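Local coordinates for sperm-specific class P protein 19 (Caenorhabditis elegans, PDB 1ROW), which is of undefined biochemical role but, as a sperm-specific protein built on a major sperm protein domain, probably serves a structural function in nematode sperm, at residues I31-K36 / G56-V61; Y43-V48 / D72-H77. One frame throughout, in Å; residues are numbered along the deposited sequence.

How the contacts relate
From the N terminus the chain enters strand 31-37, the first half of contact 1, then 43-48, the first half of contact 2. Residues 56-61 close contact 1 over a loop of 19 residues, and 72-77 close contact 2 over one of 23. The segments alternate, so the two loops cross. Contact 1 joins strands 31-37 and 56-64 across the interior, contact 2 strands 43-52 and 70-80. Their centres are about 9 Å apart, and probable backbone hydrogen bonds connect them: Lys-34 N to His-77 O, 2.7 Å, and Val-61 N to Ala-46 O, 2.7 Å. Segments 31-36 and 72-77 thus belong to one layer of the sandwich, 43-46 and 56-61 to the facing one.

Contact 1 of 2, residues I31-K36 / G56-V61; sequences IVFKIK and GSKDVV
Phe-33 and Lys-58 meet because of two first torsions. Chi1 of 69° sets the Phe-33 ring between its own backbone N and carbonyl carbon, while Lys-58 carries CG anti to its N. CG then faces the ring at its edge, near the ring plane, with Phe-33 CE2 and CZ each 3.8 Å from Lys-58 CG. The two side chains cross at about a right angle. A bend at chi2 of 71° takes the rest of the lysine away from strand 31-36, so the aromatic edge meets aliphatic methylene and the charged end has no role in this pair.

Two residues further along each strand, Ile-35 meets Val-60 through the ends of their side chains. Ile-35 CD1 and Val-60 CG2 are 3.6 Å apart, a methyl-to-methyl van der Waals contact between side chains that approach at a slant.

The spacing shows that these are facing layers and not paired strands: CA of Phe-33 lies 10.3 Å from CA of Lys-58, and CA of Ile-35 lies 9.5 Å from CA of Val-60. Side chains alone bridge such a gap. Both pairs advance by two residues in the same direction, as expected when alternate residues of each strand point inward. Around them, Phe-33 also touches Val-76 and Val-52, Ile-35 touches Leu-74 and Val-76, and Val-60 touches His-21, so the contact is continuous with packing from several other strands. Alternate side chains meeting between two facing layers, here with a lysine methylene at the border, are characteristic of the immunoglobulin-like beta sandwich of the MSP domain.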
# COMPACT_ATOMS: atom_id res chain seq x y z
N ILE A 31 6.41 7.04 -9.52
CA ILE A 31 5.94 7.45 -8.21
C ILE A 31 6.61 6.61 -7.13
O ILE A 31 6.97 5.46 -7.36
CB ILE A 31 4.41 7.32 -8.06
CG1 ILE A 31 3.99 5.86 -8.29
CG2 ILE A 31 3.71 8.26 -9.03
CD1 ILE A 31 2.49 5.64 -8.30
N VAL A 32 6.81 7.22 -5.97
CA VAL A 32 7.40 6.55 -4.82
C VAL A 32 6.25 6.48 -3.82
O VAL A 32 5.43 7.40 -3.76
CB VAL A 32 8.57 7.38 -4.22
CG1 VAL A 32 8.06 8.69 -3.67
CG2 VAL A 32 9.27 6.58 -3.13
N PHE A 33 6.16 5.40 -3.06
CA PHE A 33 5.09 5.26 -2.08
C PHE A 33 5.57 4.63 -0.77
O PHE A 33 6.59 3.94 -0.74
CB PHE A 33 3.95 4.42 -2.67
CG PHE A 33 4.30 2.96 -2.86
CD1 PHE A 33 4.28 2.08 -1.78
CD2 PHE A 33 4.65 2.48 -4.11
CE1 PHE A 33 4.61 0.73 -1.95
CE2 PHE A 33 4.98 1.13 -4.30
CZ PHE A 33 4.96 0.26 -3.22
N LYS A 34 4.82 4.89 0.30
CA LYS A 34 5.09 4.35 1.63
C LYS A 34 3.73 3.96 2.22
O LYS A 34 2.79 4.75 2.20
CB LYS A 34 5.74 5.39 2.54
CG LYS A 34 5.99 4.85 3.94
CD LYS A 34 6.54 5.90 4.89
CE LYS A 34 6.98 5.26 6.20
NZ LYS A 34 5.91 4.41 6.81
N ILE A 35 3.65 2.76 2.77
CA ILE A 35 2.38 2.30 3.31
C ILE A 35 2.33 2.16 4.82
O ILE A 35 3.24 1.60 5.43
CB ILE A 35 1.98 0.95 2.68
CG1 ILE A 35 2.03 1.08 1.15
CG2 ILE A 35 0.60 0.54 3.14
CD1 ILE A 35 1.61 -0.17 0.41
N LYS A 36 1.27 2.68 5.42
CA LYS A 36 1.06 2.59 6.86
C LYS A 36 -0.31 1.96 7.12
O LYS A 36 -1.29 2.32 6.48
CB LYS A 36 1.14 3.97 7.50
CG LYS A 36 2.54 4.37 7.96
CD LYS A 36 2.47 5.45 9.04
CE LYS A 36 3.84 5.69 9.68
NZ LYS A 36 3.76 6.63 10.84
N GLY A 56 2.87 1.67 -15.14
CA GLY A 56 3.31 0.41 -14.58
C GLY A 56 2.52 0.06 -13.34
O GLY A 56 1.65 0.82 -12.92
N SER A 57 2.82 -1.09 -12.75
CA SER A 57 2.10 -1.52 -11.56
C SER A 57 3.00 -2.17 -10.52
O SER A 57 4.09 -2.65 -10.83
CB SER A 57 0.99 -2.49 -11.95
OG SER A 57 1.51 -3.57 -12.71
N LYS A 58 2.53 -2.18 -9.28
CA LYS A 58 3.28 -2.78 -8.18
C LYS A 58 2.32 -3.54 -7.29
O LYS A 58 1.33 -2.98 -6.82
CB LYS A 58 3.98 -1.70 -7.36
CG LYS A 58 4.71 -2.22 -6.13
CD LYS A 58 5.96 -3.01 -6.49
CE LYS A 58 6.77 -3.34 -5.24
NZ LYS A 58 8.04 -4.06 -5.55
N ASP A 59 2.60 -4.81 -7.06
CA ASP A 59 1.76 -5.63 -6.21
C ASP A 59 2.07 -5.42 -4.75
O ASP A 59 3.24 -5.38 -4.36
CB ASP A 59 1.93 -7.12 -6.53
CG ASP A 59 1.07 -7.56 -7.69
OD1 ASP A 59 0.32 -6.72 -8.22
OD2 ASP A 59 1.14 -8.75 -8.05
N VAL A 60 1.03 -5.27 -3.95
CA VAL A 60 1.16 -5.08 -2.51
C VAL A 60 0.33 -6.18 -1.85
O VAL A 60 -0.89 -6.25 -2.03
CB VAL A 60 0.65 -3.68 -2.09
CG1 VAL A 60 -0.78 -3.48 -2.55
CG2 VAL A 60 0.75 -3.52 -0.60
N VAL A 61 0.99 -7.05 -1.09
CA VAL A 61 0.31 -8.14 -0.43
C VAL A 61 -0.01 -7.83 1.02
O VAL A 61 0.88 -7.43 1.80
CB VAL A 61 1.14 -9.44 -0.47
CG1 VAL A 61 0.41 -10.56 0.26
CG2 VAL A 61 1.40 -9.85 -1.91

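Contact 2 of 2, residues Y43-V48 / D72-H77; sequences YRIAPV and DKLVVH
Tyr-43 and Asp-72 meet edge-on: the ring and carboxylate planes stand 88° apart, and Asp-72 OD2 lies near the ring plane, 3.7 Å from Tyr-43 CE2. A water at the edge of the Tyr-43 ring, in its plane, joins their ends. It accepts a hydrogen bond from Tyr-43 OH at 2.7 Å and donates one to Asp-72 OD2 at 2.6 Å.

Ile-45 and Leu-74 are oriented differently, reaching toward each other tip to tip. With CG1 anti to the backbone N (chi1 -175°) and a bent second torsion, Ile-45 CD1 comes 4.1 Å from Leu-74 CD2, an apolar contact; CD1 also lies very near Val-60, so its exact position is less certain. The CA atoms of Ile-45 and Leu-74 are 9.1 Å apart, the separation of facing layers. Met-105 of strand 99-108 touches both Tyr-43 and Leu-74. Beyond Ala-46, a cis peptide before Pro-47 marks the break in strand 43-52.

Asp-72 is buried, yet OD1 bonds to Ser-38 OG. The amide of Asn-39 and the water both donate to OD2, which would probably favour the ionised form; the water accepts from the buried tyrosine hydroxyl and passes a bond on to the carboxylate.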
# COMPACT_ATOMS: atom_id res chain seq x y z
N TYR A 43 -2.01 -7.49 11.00
CA TYR A 43 -1.66 -7.28 9.60
C TYR A 43 -0.17 -7.10 9.33
O TYR A 43 0.56 -6.47 10.11
CB TYR A 43 -2.37 -6.04 9.04
CG TYR A 43 -3.86 -6.19 8.83
CD1 TYR A 43 -4.36 -6.83 7.70
CD2 TYR A 43 -4.76 -5.65 9.74
CE1 TYR A 43 -5.74 -6.93 7.48
CE2 TYR A 43 -6.13 -5.74 9.54
CZ TYR A 43 -6.61 -6.38 8.40
OH TYR A 43 -7.97 -6.45 8.20
N ARG A 44 0.27 -7.64 8.20
CA ARG A 44 1.64 -7.53 7.74
C ARG A 44 1.52 -7.10 6.28
O ARG A 44 0.78 -7.72 5.50
CB ARG A 44 2.36 -8.88 7.86
CG ARG A 44 2.66 -9.29 9.30
CD ARG A 44 3.65 -8.34 9.95
NE ARG A 44 3.99 -8.74 11.32
CZ ARG A 44 3.19 -8.57 12.37
NH1 ARG A 44 3.58 -8.97 13.58
NH2 ARG A 44 2.01 -7.98 12.23
N ILE A 45 2.24 -6.05 5.91
CA ILE A 45 2.18 -5.54 4.55
C ILE A 45 3.50 -5.70 3.82
O ILE A 45 4.57 -5.38 4.36
CB ILE A 45 1.75 -4.05 4.53
CG1 ILE A 45 1.57 -3.58 3.09
CG2 ILE A 45 2.77 -3.19 5.25
CD1 ILE A 45 0.42 -4.25 2.39
N ALA A 46 3.43 -6.19 2.59
CA ALA A 46 4.62 -6.40 1.77
C ALA A 46 4.39 -5.94 0.34
O ALA A 46 3.57 -6.51 -0.38
CB ALA A 46 5.00 -7.88 1.79
N PRO A 47 5.13 -4.91 -0.11
CA PRO A 47 6.15 -4.16 0.65
C PRO A 47 5.59 -2.89 1.29
O PRO A 47 4.47 -2.48 1.00
CB PRO A 47 7.18 -3.84 -0.42
CG PRO A 47 6.29 -3.52 -1.60
CD PRO A 47 5.25 -4.63 -1.55
N VAL A 48 6.37 -2.27 2.17
CA VAL A 48 5.95 -1.05 2.83
C VAL A 48 6.42 0.16 2.02
O VAL A 48 5.79 1.21 2.02
CB VAL A 48 6.51 -0.96 4.28
CG1 VAL A 48 8.00 -1.13 4.27
CG2 VAL A 48 6.14 0.37 4.91
N ASP A 72 -10.37 -1.68 9.48
CA ASP A 72 -9.11 -0.98 9.57
C ASP A 72 -8.82 -0.26 8.26
O ASP A 72 -9.63 -0.31 7.34
CB ASP A 72 -7.97 -1.95 9.91
CG ASP A 72 -7.90 -2.27 11.40
OD1 ASP A 72 -7.76 -1.31 12.19
OD2 ASP A 72 -7.98 -3.45 11.78
N LYS A 73 -7.67 0.40 8.18
CA LYS A 73 -7.32 1.14 6.97
C LYS A 73 -5.86 1.01 6.60
O LYS A 73 -4.99 0.96 7.46
CB LYS A 73 -7.65 2.63 7.13
CG LYS A 73 -9.11 2.95 7.40
CD LYS A 73 -9.35 4.45 7.47
CE LYS A 73 -10.83 4.76 7.63
NZ LYS A 73 -11.09 6.22 7.59
N LEU A 74 -5.62 0.97 5.30
CA LEU A 74 -4.27 0.90 4.77
C LEU A 74 -4.09 2.22 4.05
O LEU A 74 -4.79 2.52 3.09
CB LEU A 74 -4.13 -0.26 3.79
CG LEU A 74 -2.71 -0.65 3.39
CD1 LEU A 74 -1.95 -1.15 4.62
CD2 LEU A 74 -2.77 -1.73 2.32
N VAL A 75 -3.16 3.04 4.54
CA VAL A 75 -2.92 4.33 3.93
C VAL A 75 -1.65 4.31 3.10
O VAL A 75 -0.57 3.95 3.58
CB VAL A 75 -2.82 5.44 4.99
CG1 VAL A 75 -2.62 6.79 4.32
CG2 VAL A 75 -4.08 5.45 5.85
N VAL A 76 -1.80 4.70 1.84
CA VAL A 76 -0.68 4.74 0.92
C VAL A 76 -0.27 6.18 0.65
O VAL A 76 -1.00 6.94 0.01
CB VAL A 76 -1.04 4.03 -0.40
CG1 VAL A 76 0.18 3.98 -1.30
CG2 VAL A 76 -1.54 2.62 -0.12
N HIS A 77 0.88 6.57 1.18
CA HIS A 77 1.43 7.91 0.99
C HIS A 77 2.32 7.85 -0.25
O HIS A 77 3.18 6.97 -0.36
CB HIS A 77 2.25 8.30 2.22
CG HIS A 77 1.46 8.36 3.49
ND1 HIS A 77 0.83 9.51 3.91
CD2 HIS A 77 1.12 7.40 4.38
CE1 HIS A 77 0.14 9.26 5.01
NE2 HIS A 77 0.29 7.99 5.31
O HOH W 1 -9.15 -5.19 10.26